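Long-range contacts in glycerophosphodiester phosphodiesterase (Parabacteroides distasonis, PDB 3NO3), which belongs to the glycerophosphodiester phosphodiesterase family of TIM-barrel proteins and carries a bound magnesium ion: residues A[92-103]-A[127-138]; A[153-162]-A[171-179]. All coordinates share one frame; numbering follows the deposited sequence.

Contact 1: A[92-103]-A[127-138]; sequences AKKLKNIRLIFE and MKLAKRTDYISF. With MG (magnesium ion), chain B.
Leu100 to Glu103 pair in parallel with Thr133 to Ile136, the two strands of a beta-alpha-beta unit in a TIM barrel whose intervening helix is 110-126. Four backbone hydrogen bonds join them, from Leu100 N to Arg132 O, Asp134 N to Leu100 O, Phe102 N to Asp134 O and Ile136 N to Phe102 O.

Charged groups secure the start of the pairing. The guanidinium of Arg132 enters the turn that follows helix 85-94 and grips two carbonyls: NH1 and NH2 approach Ala92 O end-on, while NE and NH2 take Ile98 O side-on, the NH2 bond being 2.9 Å. A bend at chi3 (34°) turns the group into this group of backbone oxygens, and Leu129 CD2 lies against one of its faces. Beside it, Lys93 NZ donates to Lys128 O at 2.6 Å. On the face that carries Ile101, Arg99 makes a salt bridge with Asp134, its chain bent at chi2 (81°). Arg99 NH2 meets the syn lone pair of Asp134 OD1 at 2.6 Å, and Arg99 NE reaches the same oxygen from above the carboxylate plane.

Apolar packing covers both faces. Tyr135 directs its ring edge at the face of Phe102, centroids 5.3 Å apart, a T-shaped pair on the side covered by helix 110-126. Facing the barrel interior, Ile136 CD1 rests on Ile101 CG2 at 3.8 Å.

Metal binding occupies the C-terminal end. Glu103, extended beyond CG, shares magnesium with Glu39 and Asp41; its OE1 lies 2.0 Å from the ion, while OE2 accepts from a water held by Phe138 N.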
loop_
_atom_site.group_PDB
_atom_site.type_symbol
_atom_site.label_atom_id
_atom_site.label_comp_id
_atom_site.label_asym_id
_atom_site.label_seq_id
_atom_site.Cartn_x
_atom_site.Cartn_y
_atom_site.Cartn_z
ATOM N N ALA A 92 6.596 -9.769 8.757
ATOM C CA ALA A 92 5.626 -8.781 9.256
ATOM C C ALA A 92 4.902 -9.243 10.493
ATOM O O ALA A 92 4.635 -8.424 11.396
ATOM C CB ALA A 92 4.637 -8.406 8.169
ATOM N N LYS A 93 4.648 -10.540 10.592
ATOM C CA LYS A 93 4.030 -11.084 11.796
ATOM C C LYS A 93 4.792 -10.793 13.094
ATOM O O LYS A 93 4.158 -10.526 14.109
ATOM C CB LYS A 93 3.796 -12.599 11.678
ATOM C CG LYS A 93 2.968 -13.230 12.842
ATOM C CD LYS A 93 1.512 -12.715 12.828
ATOM C CE LYS A 93 0.630 -13.431 13.833
ATOM N NZ LYS A 93 -0.704 -12.745 13.933
ATOM N N LYS A 94 6.117 -10.842 13.063
ATOM C CA LYS A 94 6.919 -10.506 14.240
ATOM C C LYS A 94 7.038 -8.986 14.524
ATOM O O LYS A 94 7.482 -8.605 15.614
ATOM C CB LYS A 94 8.315 -11.058 14.094
ATOM C CG LYS A 94 8.458 -12.552 13.799
ATOM C CD LYS A 94 9.953 -12.900 13.828
ATOM C CE LYS A 94 10.342 -14.051 12.937
ATOM N NZ LYS A 94 10.698 -13.605 11.540
ATOM N N LEU A 95 6.687 -8.142 13.544
ATOM C CA LEU A 95 6.735 -6.679 13.670
ATOM C C LEU A 95 5.351 -6.146 14.048
ATOM O O LEU A 95 4.536 -5.771 13.178
ATOM C CB LEU A 95 7.232 -6.061 12.360
ATOM C CG LEU A 95 8.625 -6.475 11.874
ATOM C CD1 LEU A 95 8.786 -5.983 10.431
ATOM C CD2 LEU A 95 9.740 -5.967 12.785
ATOM N N LYS A 96 5.089 -6.115 15.356
ATOM C CA LYS A 96 3.722 -5.947 15.872
ATOM C C LYS A 96 3.111 -4.537 15.754
ATOM O O LYS A 96 1.896 -4.373 15.655
ATOM C CB LYS A 96 3.663 -6.390 17.353
ATOM C CG LYS A 96 4.056 -7.866 17.610
ATOM C CD LYS A 96 3.152 -8.863 16.885
ATOM C CE LYS A 96 3.520 -10.352 17.246
ATOM N NZ LYS A 96 2.634 -11.352 16.550
ATOM N N ASN A 97 3.965 -3.541 15.745
ATOM C CA ASN A 97 3.547 -2.153 15.712
ATOM C C ASN A 97 3.005 -1.629 14.353
ATOM O O ASN A 97 2.537 -0.495 14.303
ATOM C CB ASN A 97 4.764 -1.284 16.139
ATOM C CG ASN A 97 5.982 -1.417 15.140
ATOM O OD1 ASN A 97 6.107 -2.451 14.426
ATOM N ND2 ASN A 97 6.878 -0.402 15.129
ATOM N N ILE A 98 3.081 -2.392 13.264
ATOM C CA ILE A 98 2.911 -1.780 11.955
ATOM C C ILE A 98 1.769 -2.376 11.136
ATOM O O ILE A 98 1.526 -3.567 11.159
ATOM C CB ILE A 98 4.251 -1.761 11.207
ATOM C CG1 ILE A 98 4.280 -0.670 10.127
ATOM C CG2 ILE A 98 4.628 -3.125 10.662
ATOM C CD1 ILE A 98 5.683 -0.112 9.955
ATOM N N ARG A 99 1.048 -1.481 10.480
ATOM C CA ARG A 99 -0.041 -1.798 9.589
ATOM C C ARG A 99 0.534 -2.177 8.220
ATOM O O ARG A 99 1.494 -1.551 7.762
ATOM C CB ARG A 99 -0.896 -0.552 9.429
ATOM C CG ARG A 99 -2.263 -0.797 8.976
ATOM C CD ARG A 99 -3.105 -1.215 10.143
ATOM N NE ARG A 99 -4.420 -1.510 9.631
ATOM C CZ ARG A 99 -5.397 -2.052 10.323
ATOM N NH1 ARG A 99 -5.256 -2.327 11.637
ATOM N NH2 ARG A 99 -6.558 -2.251 9.696
ATOM N N LEU A 100 -0.053 -3.184 7.579
ATOM C CA LEU A 100 0.410 -3.680 6.292
ATOM C C LEU A 100 -0.477 -3.102 5.200
ATOM O O LEU A 100 -1.660 -3.376 5.169
ATOM C CB LEU A 100 0.422 -5.209 6.315
ATOM C CG LEU A 100 1.261 -5.815 7.467
ATOM C CD1 LEU A 100 1.270 -7.297 7.320
ATOM C CD2 LEU A 100 2.743 -5.255 7.452
ATOM N N ILE A 101 0.095 -2.250 4.344
ATOM C CA ILE A 101 -0.633 -1.583 3.278
ATOM C C ILE A 101 -0.321 -2.343 1.979
ATOM O O ILE A 101 0.703 -2.154 1.370
ATOM C CB ILE A 101 -0.297 -0.069 3.172
ATOM C CG1 ILE A 101 -0.409 0.639 4.540
ATOM C CG2 ILE A 101 -1.211 0.582 2.163
ATOM C CD1 ILE A 101 -1.760 0.524 5.263
ATOM N N PHE A 102 -1.230 -3.236 1.591
ATOM C CA PHE A 102 -1.006 -4.292 0.616
ATOM C C PHE A 102 -1.570 -3.768 -0.685
ATOM O O PHE A 102 -2.788 -3.697 -0.823
ATOM C CB PHE A 102 -1.796 -5.512 1.137
ATOM C CG PHE A 102 -1.667 -6.820 0.362
ATOM C CD1 PHE A 102 -1.980 -6.957 -1.002
ATOM C CD2 PHE A 102 -1.359 -7.978 1.063
ATOM C CE1 PHE A 102 -1.926 -8.180 -1.629
ATOM C CE2 PHE A 102 -1.292 -9.201 0.437
ATOM C CZ PHE A 102 -1.562 -9.308 -0.897
ATOM N N GLU A 103 -0.702 -3.375 -1.617
ATOM C CA GLU A 103 -1.136 -3.044 -2.965
ATOM C C GLU A 103 -1.172 -4.302 -3.840
ATOM O O GLU A 103 -0.116 -4.878 -4.132
ATOM C CB GLU A 103 -0.280 -1.963 -3.632
ATOM C CG GLU A 103 -0.855 -1.632 -5.012
ATOM C CD GLU A 103 -0.165 -0.500 -5.769
ATOM O OE1 GLU A 103 0.600 0.304 -5.184
ATOM O OE2 GLU A 103 -0.458 -0.382 -6.968
HETATM N N MSE A 127 -1.647 -16.599 7.321
HETATM C CA MSE A 127 -0.531 -15.991 8.039
HETATM C C MSE A 127 -0.940 -15.188 9.274
HETATM O O MSE A 127 -0.087 -14.605 9.950
HETATM C CB MSE A 127 0.331 -15.154 7.087
HETATM C CG MSE A 127 0.915 -15.942 5.936
HETATM SE SE MSE A 127 2.012 -17.399 6.427
HETATM C CE MSE A 127 3.388 -16.336 7.216
ATOM N N LYS A 128 -2.233 -15.178 9.573
ATOM C CA LYS A 128 -2.811 -14.568 10.771
ATOM C C LYS A 128 -2.629 -13.032 10.819
ATOM O O LYS A 128 -2.304 -12.488 11.852
ATOM C CB LYS A 128 -2.345 -15.257 12.056
ATOM C CG LYS A 128 -2.588 -16.780 12.042
ATOM C CD LYS A 128 -2.282 -17.417 13.420
ATOM C CE LYS A 128 -3.438 -17.178 14.381
ATOM N NZ LYS A 128 -3.121 -17.698 15.743
ATOM N N LEU A 129 -2.850 -12.365 9.690
ATOM C CA LEU A 129 -2.591 -10.919 9.558
ATOM C C LEU A 129 -3.801 -10.140 9.030
ATOM O O LEU A 129 -3.675 -8.962 8.685
ATOM C CB LEU A 129 -1.352 -10.700 8.725
ATOM C CG LEU A 129 -0.045 -10.931 9.447
ATOM C CD1 LEU A 129 1.101 -11.061 8.440
ATOM C CD2 LEU A 129 0.248 -9.822 10.463
ATOM N N ALA A 130 -4.999 -10.738 9.041
ATOM C CA ALA A 130 -6.177 -10.035 8.515
ATOM C C ALA A 130 -6.547 -8.768 9.313
ATOM O O ALA A 130 -7.016 -7.795 8.739
ATOM C CB ALA A 130 -7.399 -10.992 8.420
ATOM N N LYS A 131 -6.329 -8.783 10.631
ATOM C CA LYS A 131 -6.546 -7.609 11.479
ATOM C C LYS A 131 -5.628 -6.441 11.184
ATOM O O LYS A 131 -5.999 -5.320 11.502
ATOM C CB LYS A 131 -6.421 -7.915 12.971
ATOM C CG LYS A 131 -7.427 -8.895 13.527
ATOM C CD LYS A 131 -7.051 -9.250 15.011
ATOM C CE LYS A 131 -8.133 -10.052 15.708
ATOM N NZ LYS A 131 -8.475 -11.275 14.915
ATOM N N ARG A 132 -4.454 -6.686 10.612
ATOM C CA ARG A 132 -3.453 -5.623 10.394
ATOM C C ARG A 132 -3.183 -5.311 8.924
ATOM O O ARG A 132 -2.312 -4.496 8.649
ATOM C CB ARG A 132 -2.115 -6.012 11.062
ATOM C CG ARG A 132 -2.154 -6.336 12.474
ATOM C CD ARG A 132 -0.819 -6.941 13.032
ATOM N NE ARG A 132 0.318 -6.370 12.373
ATOM C CZ ARG A 132 1.539 -6.895 12.333
ATOM N NH1 ARG A 132 1.906 -7.998 13.023
ATOM N NH2 ARG A 132 2.423 -6.237 11.617
ATOM N N THR A 133 -3.950 -5.885 7.991
ATOM C CA THR A 133 -3.729 -5.719 6.573
ATOM C C THR A 133 -4.879 -4.963 5.893
ATOM O O THR A 133 -6.043 -5.393 5.924
ATOM C CB THR A 133 -3.523 -7.106 5.882
ATOM O OG1 THR A 133 -2.453 -7.811 6.539
ATOM C CG2 THR A 133 -3.214 -6.952 4.410
ATOM N N ASP A 134 -4.521 -3.849 5.276
ATOM C CA ASP A 134 -5.411 -2.972 4.509
ATOM C C ASP A 134 -5.055 -3.140 3.034
ATOM O O ASP A 134 -3.884 -3.267 2.694
ATOM C CB ASP A 134 -5.183 -1.501 4.896
ATOM C CG ASP A 134 -5.453 -1.199 6.358
ATOM O OD1 ASP A 134 -5.979 -2.045 7.142
ATOM O OD2 ASP A 134 -5.132 -0.050 6.720
ATOM N N TYR A 135 -6.052 -3.188 2.150
ATOM C CA TYR A 135 -5.820 -3.412 0.730
ATOM C C TYR A 135 -6.005 -2.123 -0.072
ATOM O O TYR A 135 -6.908 -1.282 0.226
ATOM C CB TYR A 135 -6.807 -4.477 0.198
ATOM C CG TYR A 135 -6.674 -5.815 0.870
ATOM C CD1 TYR A 135 -5.566 -6.634 0.618
ATOM C CD2 TYR A 135 -7.639 -6.272 1.753
ATOM C CE1 TYR A 135 -5.419 -7.879 1.228
ATOM C CE2 TYR A 135 -7.491 -7.537 2.417
ATOM C CZ TYR A 135 -6.357 -8.328 2.143
ATOM O OH TYR A 135 -6.221 -9.592 2.732
ATOM N N ILE A 136 -5.160 -1.968 -1.082
ATOM C CA ILE A 136 -5.259 -0.876 -2.044
ATOM C C ILE A 136 -5.025 -1.434 -3.444
ATOM O O ILE A 136 -4.269 -2.388 -3.590
ATOM C CB ILE A 136 -4.285 0.279 -1.712
ATOM C CG1 ILE A 136 -2.800 -0.125 -1.845
ATOM C CG2 ILE A 136 -4.527 0.816 -0.246
ATOM C CD1 ILE A 136 -1.761 1.055 -1.585
ATOM N N SER A 137 -5.627 -0.858 -4.486
ATOM C CA SER A 137 -5.341 -1.306 -5.862
ATOM C C SER A 137 -5.781 -0.252 -6.868
ATOM O O SER A 137 -6.773 0.436 -6.644
ATOM C CB SER A 137 -6.059 -2.636 -6.185
ATOM O OG SER A 137 -5.687 -3.172 -7.432
ATOM N N PHE A 138 -5.061 -0.134 -7.973
ATOM C CA PHE A 138 -5.586 0.578 -9.136
ATOM C C PHE A 138 -6.705 -0.137 -9.846
ATOM O O PHE A 138 -7.404 0.499 -10.641
ATOM C CB PHE A 138 -4.476 0.814 -10.188
ATOM C CG PHE A 138 -3.477 1.883 -9.768
ATOM C CD1 PHE A 138 -3.723 3.219 -10.041
ATOM C CD2 PHE A 138 -2.317 1.551 -9.098
ATOM C CE1 PHE A 138 -2.815 4.209 -9.631
ATOM C CE2 PHE A 138 -1.396 2.532 -8.720
ATOM C CZ PHE A 138 -1.658 3.849 -8.984
HETATM MG MG MG B . 2.503 0.601 -4.651
HETATM O O HOH W 1 0.199 -9.815 14.848
HETATM O O HOH W 2 -8.598 -3.959 11.684
HETATM O O HOH W 3 -2.561 -1.613 -8.060
HETATM O O HOH W 4 4.580 0.935 -4.183
HETATM O O HOH W 5 3.112 0.863 -6.686
#

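Contact 2: A[153-162]-A[171-179]; sequences SEVSYLNGEL and GFTGLDYHY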
loop_
_atom_site.group_PDB
_atom_site.type_symbol
_atom_site.label_atom_id
_atom_site.label_comp_id
_atom_site.label_asym_id
_atom_site.label_seq_id
_atom_site.Cartn_x
_atom_site.Cartn_y
_atom_site.Cartn_z
ATOM N N SER A 153 -12.687 -5.478 6.286
ATOM C CA SER A 153 -11.324 -4.993 6.048
ATOM C C SER A 153 -11.333 -3.603 5.385
ATOM O O SER A 153 -12.339 -3.162 4.833
ATOM C CB SER A 153 -10.533 -5.960 5.166
ATOM O OG SER A 153 -10.316 -7.177 5.848
ATOM N N GLU A 154 -10.194 -2.926 5.467
ATOM C CA GLU A 154 -10.008 -1.658 4.787
ATOM C C GLU A 154 -9.657 -1.950 3.319
ATOM O O GLU A 154 -8.803 -2.801 3.041
ATOM C CB GLU A 154 -8.910 -0.868 5.457
ATOM C CG GLU A 154 -9.172 -0.466 6.933
ATOM C CD GLU A 154 -10.357 0.457 7.036
ATOM O OE1 GLU A 154 -10.381 1.497 6.356
ATOM O OE2 GLU A 154 -11.309 0.092 7.717
ATOM N N VAL A 155 -10.363 -1.285 2.394
ATOM C CA VAL A 155 -10.110 -1.324 0.970
ATOM C C VAL A 155 -10.166 0.120 0.384
ATOM O O VAL A 155 -11.212 0.791 0.507
ATOM C CB VAL A 155 -11.092 -2.203 0.205
ATOM C CG1 VAL A 155 -10.657 -2.285 -1.236
ATOM C CG2 VAL A 155 -11.217 -3.624 0.831
ATOM N N SER A 156 -9.069 0.593 -0.234
ATOM C CA SER A 156 -9.027 1.918 -0.853
ATOM C C SER A 156 -8.699 1.852 -2.340
ATOM O O SER A 156 -7.901 1.013 -2.771
ATOM C CB SER A 156 -8.065 2.850 -0.147
ATOM O OG SER A 156 -8.371 2.913 1.201
ATOM N N TYR A 157 -9.298 2.750 -3.117
ATOM C CA TYR A 157 -9.053 2.791 -4.546
ATOM C C TYR A 157 -7.876 3.705 -4.825
ATOM O O TYR A 157 -7.794 4.787 -4.225
ATOM C CB TYR A 157 -10.268 3.345 -5.238
ATOM C CG TYR A 157 -10.335 3.251 -6.728
ATOM C CD1 TYR A 157 -10.043 2.055 -7.412
ATOM C CD2 TYR A 157 -10.824 4.299 -7.465
ATOM C CE1 TYR A 157 -10.171 1.964 -8.759
ATOM C CE2 TYR A 157 -10.993 4.206 -8.828
ATOM C CZ TYR A 157 -10.689 3.033 -9.468
ATOM O OH TYR A 157 -10.830 2.980 -10.816
ATOM N N LEU A 158 -7.001 3.319 -5.772
ATOM C CA LEU A 158 -5.845 4.139 -6.150
ATOM C C LEU A 158 -6.016 5.042 -7.373
ATOM O O LEU A 158 -5.249 5.965 -7.542
ATOM C CB LEU A 158 -4.599 3.259 -6.367
ATOM C CG LEU A 158 -3.893 2.746 -5.115
ATOM C CD1 LEU A 158 -2.961 1.579 -5.545
ATOM C CD2 LEU A 158 -3.093 3.852 -4.397
ATOM N N ASN A 159 -6.995 4.788 -8.234
ATOM C CA ASN A 159 -6.882 5.303 -9.627
ATOM C C ASN A 159 -7.319 6.752 -9.842
ATOM O O ASN A 159 -6.962 7.366 -10.871
ATOM C CB ASN A 159 -7.635 4.379 -10.573
ATOM C CG ASN A 159 -7.225 4.567 -12.003
ATOM O OD1 ASN A 159 -6.069 4.422 -12.304
ATOM N ND2 ASN A 159 -8.171 4.948 -12.890
ATOM N N GLY A 160 -8.098 7.312 -8.911
ATOM C CA GLY A 160 -8.232 8.755 -8.819
ATOM C C GLY A 160 -9.480 9.382 -9.438
ATOM O O GLY A 160 -9.678 10.588 -9.265
ATOM N N GLU A 161 -10.353 8.604 -10.087
ATOM C CA GLU A 161 -11.428 9.216 -10.897
ATOM C C GLU A 161 -12.803 9.191 -10.237
ATOM O O GLU A 161 -13.693 9.822 -10.730
ATOM C CB GLU A 161 -11.483 8.613 -12.323
ATOM C CG GLU A 161 -12.198 7.253 -12.501
ATOM C CD GLU A 161 -11.420 6.050 -11.974
ATOM O OE1 GLU A 161 -10.234 6.190 -11.591
ATOM O OE2 GLU A 161 -11.996 4.938 -11.954
ATOM N N LEU A 162 -12.964 8.473 -9.138
ATOM C CA LEU A 162 -14.260 8.306 -8.492
ATOM C C LEU A 162 -14.317 9.180 -7.248
ATOM O O LEU A 162 -13.336 9.246 -6.496
ATOM C CB LEU A 162 -14.483 6.815 -8.174
ATOM C CG LEU A 162 -14.764 5.910 -9.398
ATOM C CD1 LEU A 162 -15.000 4.502 -8.931
ATOM C CD2 LEU A 162 -15.980 6.405 -10.242
ATOM N N GLY A 171 -18.788 0.217 -1.507
ATOM C CA GLY A 171 -18.254 -0.473 -0.318
ATOM C C GLY A 171 -16.792 -0.215 -0.016
ATOM O O GLY A 171 -16.209 -0.886 0.829
ATOM N N PHE A 172 -16.189 0.793 -0.632
ATOM C CA PHE A 172 -14.826 1.164 -0.249
ATOM C C PHE A 172 -14.840 1.792 1.124
ATOM O O PHE A 172 -15.850 2.404 1.518
ATOM C CB PHE A 172 -14.229 2.164 -1.236
ATOM C CG PHE A 172 -13.780 1.558 -2.554
ATOM C CD1 PHE A 172 -14.661 1.367 -3.606
ATOM C CD2 PHE A 172 -12.455 1.149 -2.719
ATOM C CE1 PHE A 172 -14.220 0.808 -4.816
ATOM C CE2 PHE A 172 -12.038 0.600 -3.903
ATOM C CZ PHE A 172 -12.903 0.443 -4.949
ATOM N N THR A 173 -13.737 1.637 1.853
ATOM C CA THR A 173 -13.549 2.294 3.121
ATOM C C THR A 173 -12.602 3.510 3.021
ATOM O O THR A 173 -12.449 4.214 4.007
ATOM C CB THR A 173 -13.009 1.330 4.196
ATOM O OG1 THR A 173 -11.673 0.981 3.856
ATOM C CG2 THR A 173 -13.880 0.094 4.284
ATOM N N GLY A 174 -11.997 3.762 1.860
ATOM C CA GLY A 174 -11.172 4.934 1.669
ATOM C C GLY A 174 -10.753 5.208 0.230
ATOM O O GLY A 174 -11.067 4.439 -0.659
ATOM N N LEU A 175 -10.141 6.366 0.009
ATOM C CA LEU A 175 -9.413 6.666 -1.201
ATOM C C LEU A 175 -7.937 6.781 -0.857
ATOM O O LEU A 175 -7.567 7.110 0.277
ATOM C CB LEU A 175 -9.906 7.964 -1.860
ATOM C CG LEU A 175 -9.817 9.345 -1.230
ATOM C CD1 LEU A 175 -8.432 9.959 -1.252
ATOM C CD2 LEU A 175 -10.870 10.271 -1.971
ATOM N N ASP A 176 -7.118 6.513 -1.865
ATOM C CA ASP A 176 -5.664 6.615 -1.804
ATOM C C ASP A 176 -5.215 7.173 -3.161
ATOM O O ASP A 176 -4.954 6.425 -4.095
ATOM C CB ASP A 176 -5.084 5.237 -1.486
ATOM C CG ASP A 176 -3.633 5.249 -1.219
ATOM O OD1 ASP A 176 -2.988 6.314 -1.167
ATOM O OD2 ASP A 176 -3.126 4.163 -0.938
ATOM N N TYR A 177 -5.217 8.495 -3.288
ATOM C CA TYR A 177 -5.182 9.151 -4.588
ATOM C C TYR A 177 -3.910 9.990 -4.758
ATOM O O TYR A 177 -3.337 10.468 -3.775
ATOM C CB TYR A 177 -6.414 10.026 -4.749
ATOM C CG TYR A 177 -7.736 9.346 -5.109
ATOM C CD1 TYR A 177 -7.866 7.943 -5.316
ATOM C CD2 TYR A 177 -8.869 10.133 -5.334
ATOM C CE1 TYR A 177 -9.056 7.395 -5.682
ATOM C CE2 TYR A 177 -10.080 9.565 -5.740
ATOM C CZ TYR A 177 -10.157 8.199 -5.922
ATOM O OH TYR A 177 -11.311 7.649 -6.328
ATOM N N HIS A 178 -3.482 10.159 -6.008
ATOM C CA HIS A 178 -2.314 10.992 -6.327
ATOM C C HIS A 178 -2.547 12.419 -5.836
ATOM O O HIS A 178 -3.654 12.919 -5.891
ATOM C CB HIS A 178 -2.013 10.959 -7.835
ATOM C CG HIS A 178 -0.746 11.658 -8.225
ATOM N ND1 HIS A 178 -0.748 12.833 -8.942
ATOM C CD2 HIS A 178 0.555 11.349 -8.010
ATOM C CE1 HIS A 178 0.503 13.220 -9.146
ATOM N NE2 HIS A 178 1.312 12.328 -8.602
ATOM N N TYR A 179 -1.511 13.065 -5.320
ATOM C CA TYR A 179 -1.689 14.396 -4.769
ATOM C C TYR A 179 -2.368 15.405 -5.703
ATOM O O TYR A 179 -3.148 16.221 -5.234
ATOM C CB TYR A 179 -0.378 14.960 -4.175
ATOM C CG TYR A 179 0.747 15.203 -5.137
ATOM C CD1 TYR A 179 0.850 16.397 -5.837
ATOM C CD2 TYR A 179 1.778 14.275 -5.281
ATOM C CE1 TYR A 179 1.953 16.642 -6.707
ATOM C CE2 TYR A 179 2.860 14.511 -6.135
ATOM C CZ TYR A 179 2.928 15.684 -6.853
ATOM O OH TYR A 179 3.987 15.896 -7.699
HETATM O O HOH W 6 -12.258 3.679 6.709
HETATM O O HOH W 7 -7.450 5.734 2.546
HETATM O O HOH W 8 -4.903 8.680 -8.087
#
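Tyr177 lies flat against Gly160 where strands 155-157 and 174-178, parallel neighbours of a beta-alpha-beta unit in the TIM barrel, run out at their C-terminal ends. Gly160 CA sits 3.4 Å from the ring centroid and only 7° off the normal, a CH-pi contact, and Leu175 CB covers the opposite face. The ring is thus sandwiched, and its rotation is further fixed by the hydroxyl: Tyr177 OH donates to a lone pair of Leu162 O, in the carbonyl plane, at 2.6 Å. The hydroxyl oxygen of Tyr177 also lies at the edge of the Tyr157 ring, near its plane.

Tyr157 and Phe172 meet obliquely, their planes 56° apart, with Phe172 CE2 brought to 3.5 Å from Tyr157 CB. Leu167 of the connecting helix 164-169 touches all three aromatic residues, placing them between sheet and helix. On the interior side, Leu158 and Asp176 lie side by side and point the same way, CD2 of the leucine 3.5 Å from OD2 of the aspartate.

Across the N-terminal end Glu154 and Thr173 cross at about a right angle. The threonine chi1 of 69° sets OG1 between its own backbone N and carbonyl carbon, where it can serve two partners in the other segment. Thr173 OG1 accepts from Val155 N at 3.0 Å and donates to Glu154 OE1 at 2.9 Å, striking the carboxylate from well above its plane.

In the fold
From the N terminus, contact 1 comes first: after strand 99-104 the chain runs through helix 110-126 and returns as strand 133-137, closing one beta-alpha-beta crossover. Helix 140-149 then leads to strand 155-157, and contact 2 closes a second, shorter crossover through helix 164-169. The two loops follow in series, neither nested nor crossed, with centres about 16 Å apart. They join through neighbouring strands 133-137 and 155-157, where Tyr135 N and O probably bond Glu154 O and Ser156 N. Four successive barrel strands are thereby tied edge to edge; strand 37-44 continues the sheet beyond contact 1 and strand 198-202 beyond contact 2.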